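Local coordinates for protein eukaryotic initiation factor 4F subunit p150 (Saccharomyces cerevisiae, PDB 2VSO) that helps assemble the translation machinery at the mRNA cap as the scaffold subunit of eIF4F, here represented by its middle, eIF4A-binding domain, at residues 86-91 with 170-175. Numbering follows the deposited sequence.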
ATOM      1  N   ALA C  86     -17.438  -4.929  -2.531  1.00 41.50           N
ATOM      2  CA  ALA C  86     -16.903  -4.747  -1.189  1.00 41.27           C
ATOM      3  C   ALA C  86     -15.966  -5.885  -0.788  1.00 41.64           C
ATOM      4  O   ALA C  86     -14.937  -5.654  -0.156  1.00 52.45           O
ATOM      5  CB  ALA C  86     -18.043  -4.591  -0.174  1.00 39.82           C
ATOM      6  N   CYS C  87     -16.338  -7.103  -1.164  1.00 42.04           N
ATOM      7  CA  CYS C  87     -15.588  -8.311  -0.825  1.00 43.60           C
ATOM      8  C   CYS C  87     -14.248  -8.431  -1.561  1.00 60.27           C
ATOM      9  O   CYS C  87     -13.361  -9.147  -1.101  1.00 71.38           O
ATOM     10  CB  CYS C  87     -16.447  -9.550  -1.121  1.00 36.54           C
ATOM     11  SG  CYS C  87     -17.918  -9.687  -0.071  1.00 56.95           S
ATOM     12  N   ASP C  88     -14.107  -7.748  -2.700  1.00 44.82           N
ATOM     13  CA  ASP C  88     -12.870  -7.803  -3.494  1.00 52.01           C
ATOM     14  C   ASP C  88     -11.979  -6.570  -3.310  1.00 53.34           C
ATOM     15  O   ASP C  88     -10.828  -6.547  -3.752  1.00 48.73           O
ATOM     16  CB  ASP C  88     -13.194  -7.941  -4.984  1.00 56.05           C
ATOM     17  CG  ASP C  88     -13.757  -9.291  -5.334  1.00 84.48           C
ATOM     18  OD1 ASP C  88     -14.733  -9.343  -6.109  1.00 94.61           O
ATOM     19  OD2 ASP C  88     -13.230 -10.305  -4.832  1.00101.57           O
ATOM     20  N   GLU C  89     -12.533  -5.538  -2.689  1.00 45.75           N
ATOM     21  CA  GLU C  89     -11.838  -4.275  -2.511  1.00 55.27           C
ATOM     22  C   GLU C  89     -11.944  -3.837  -1.058  1.00 59.12           C
ATOM     23  O   GLU C  89     -12.439  -2.753  -0.771  1.00 63.01           O
ATOM     24  CB  GLU C  89     -12.373  -3.205  -3.482  1.00 36.57           C
ATOM     25  CG  GLU C  89     -12.172  -3.600  -4.941  1.00 52.88           C
ATOM     26  CD  GLU C  89     -12.477  -2.484  -5.961  1.00 64.00           C
ATOM     27  OE1 GLU C  89     -12.228  -2.698  -7.177  1.00 70.54           O
ATOM     28  OE2 GLU C  89     -12.963  -1.403  -5.563  1.00 54.08           O
ATOM     29  N   PRO C  90     -11.448  -4.691  -0.145  1.00 62.70           N
ATOM     30  CA  PRO C  90     -11.488  -4.538   1.311  1.00 50.56           C
ATOM     31  C   PRO C  90     -11.038  -3.164   1.753  1.00 52.09           C
ATOM     32  O   PRO C  90     -11.565  -2.635   2.730  1.00 72.00           O
ATOM     33  CB  PRO C  90     -10.472  -5.573   1.796  1.00 45.44           C
ATOM     34  CG  PRO C  90     -10.454  -6.596   0.741  1.00 63.24           C
ATOM     35  CD  PRO C  90     -10.634  -5.855  -0.539  1.00 72.99           C
ATOM     36  N   HIS C  91     -10.061  -2.603   1.050  1.00 43.84           N
ATOM     37  CA  HIS C  91      -9.534  -1.298   1.406  1.00 56.44           C
ATOM     38  C   HIS C  91     -10.636  -0.246   1.400  1.00 61.98           C
ATOM     39  O   HIS C  91     -10.529   0.781   2.068  1.00 56.02           O
ATOM     40  CB  HIS C  91      -8.393  -0.889   0.466  1.00 68.85           C
ATOM     41  CG  HIS C  91      -7.707   0.378   0.867  1.00 84.73           C
ATOM     42  ND1 HIS C  91      -6.792   0.436   1.901  1.00 98.57           N
ATOM     43  CD2 HIS C  91      -7.805   1.641   0.388  1.00 87.79           C
ATOM     44  CE1 HIS C  91      -6.357   1.675   2.036  1.00 97.77           C
ATOM     45  NE2 HIS C  91      -6.958   2.428   1.129  1.00102.21           N
ATOM     46  N   LYS C 170     -10.852 -17.483  -0.093  1.00 59.08           N
ATOM     47  CA  LYS C 170     -10.584 -17.095   1.283  1.00 57.39           C
ATOM     48  C   LYS C 170     -10.528 -15.583   1.324  1.00 49.88           C
ATOM     49  O   LYS C 170     -11.173 -14.939   2.146  1.00 56.56           O
ATOM     50  CB  LYS C 170      -9.267 -17.702   1.768  1.00 52.68           C
ATOM     51  CG  LYS C 170      -8.878 -17.327   3.181  1.00 53.86           C
ATOM     52  CD  LYS C 170      -7.624 -18.069   3.608  1.00 50.11           C
ATOM     53  CE  LYS C 170      -7.108 -17.572   4.935  1.00 64.61           C
ATOM     54  NZ  LYS C 170      -5.677 -17.926   5.108  1.00 79.75           N
ATOM     55  N   ARG C 171      -9.769 -15.013   0.407  1.00 54.56           N
ATOM     56  CA  ARG C 171      -9.636 -13.574   0.350  1.00 61.87           C
ATOM     57  C   ARG C 171     -11.037 -12.939   0.369  1.00 62.37           C
ATOM     58  O   ARG C 171     -11.325 -12.054   1.181  1.00 54.14           O
ATOM     59  CB  ARG C 171      -8.816 -13.179  -0.881  1.00 31.37           C
ATOM     60  CG  ARG C 171      -8.870 -11.721  -1.237  1.00 55.99           C
ATOM     61  CD  ARG C 171      -8.212 -11.459  -2.580  1.00 53.24           C
ATOM     62  NE  ARG C 171      -9.078 -11.827  -3.699  1.00 82.13           N
ATOM     63  CZ  ARG C 171      -9.892 -10.982  -4.328  1.00 89.55           C
ATOM     64  NH1 ARG C 171      -9.957  -9.709  -3.955  1.00 80.16           N
ATOM     65  NH2 ARG C 171     -10.642 -11.412  -5.335  1.00100.51           N
ATOM     66  N   ARG C 172     -11.919 -13.429  -0.496  1.00 60.62           N
ATOM     67  CA  ARG C 172     -13.262 -12.866  -0.633  1.00 60.89           C
ATOM     68  C   ARG C 172     -14.140 -13.132   0.583  1.00 58.36           C
ATOM     69  O   ARG C 172     -14.907 -12.273   0.996  1.00 63.91           O
ATOM     70  CB  ARG C 172     -13.940 -13.377  -1.906  1.00 58.18           C
ATOM     71  CG  ARG C 172     -13.329 -12.814  -3.174  1.00 78.19           C
ATOM     72  CD  ARG C 172     -13.957 -13.414  -4.414  1.00 89.32           C
ATOM     73  NE  ARG C 172     -13.300 -12.948  -5.631  1.00102.84           N
ATOM     74  CZ  ARG C 172     -13.594 -13.388  -6.849  1.00120.04           C
ATOM     75  NH1 ARG C 172     -14.536 -14.310  -7.008  1.00127.14           N
ATOM     76  NH2 ARG C 172     -12.951 -12.913  -7.906  1.00122.43           N
ATOM     77  N   GLY C 173     -14.030 -14.321   1.157  1.00 52.29           N
ATOM     78  CA  GLY C 173     -14.723 -14.601   2.401  1.00 35.83           C
ATOM     79  C   GLY C 173     -14.311 -13.630   3.497  1.00 55.52           C
ATOM     80  O   GLY C 173     -15.162 -13.008   4.130  1.00 54.32           O
ATOM     81  N   LEU C 174     -13.002 -13.501   3.715  1.00 42.84           N
ATOM     82  CA  LEU C 174     -12.465 -12.591   4.726  1.00 46.28           C
ATOM     83  C   LEU C 174     -12.788 -11.131   4.415  1.00 36.34           C
ATOM     84  O   LEU C 174     -12.987 -10.338   5.315  1.00 50.76           O
ATOM     85  CB  LEU C 174     -10.953 -12.800   4.897  1.00 35.82           C
ATOM     86  CG  LEU C 174     -10.708 -14.138   5.589  1.00 48.94           C
ATOM     87  CD1 LEU C 174      -9.264 -14.322   6.017  1.00 31.41           C
ATOM     88  CD2 LEU C 174     -11.657 -14.237   6.787  1.00 28.23           C
ATOM     89  N   GLY C 175     -12.822 -10.779   3.137  1.00 29.10           N
ATOM     90  CA  GLY C 175     -13.249  -9.455   2.746  1.00 27.63           C
ATOM     91  C   GLY C 175     -14.693  -9.221   3.176  1.00 33.51           C
ATOM     92  O   GLY C 175     -15.075  -8.105   3.529  1.00 51.36           O
TER
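Asp88 meets Arg171 and Arg172 where helix 73-88 and the residues after it approach helix 163-185. Its CB lies 3.8 Å from NH1 of Arg171. CG follows, with NE of Arg172 and NH2 of Arg171 at similar range. OD2 forms a salt bridge to NE of Arg172 at 2.8 Å and another to NH2 of Arg171 at 2.9 Å. The N-H...OD2 angles are strongly bent, so both are weak as hydrogen bonds. OD1 sits over one face of the Arg172 guanidinium.

The Arg171 chain bends at chi3 (78°), which turns its guanidinium back toward Asp88; the two planes are 19° apart. NH1 also makes a weak hydrogen bond to the backbone O of Asp88, 3.3 Å away. Arg172 runs extended from CG to NE, and its guanidinium is turned 67° from the carboxylate. CG of Arg172 lies over one face of the Arg171 guanidinium, offset toward the rim. The shared negative charge probably offsets the closeness of the two arginines.

This is a helix-helix contact inside the all-helical MIF4G domain, a HEAT-repeat-like fold. CA of Gly175 and CA of Cys87 are the nearest CA pair, 4.4 Å apart. With no side chain there, CA of Gly175 lies 3.9 Å from the Cys87 O, which is 3.7 Å from CA of Arg172. CB of Cys87 packs against the Arg172 carbonyl, and its side chain also touches Leu176. CG of Pro90 lies 4.5 Å from CA of Gly175, and its side chain touches Arg178. Glu89 forms a salt bridge with a basic side chain of another protein's chain.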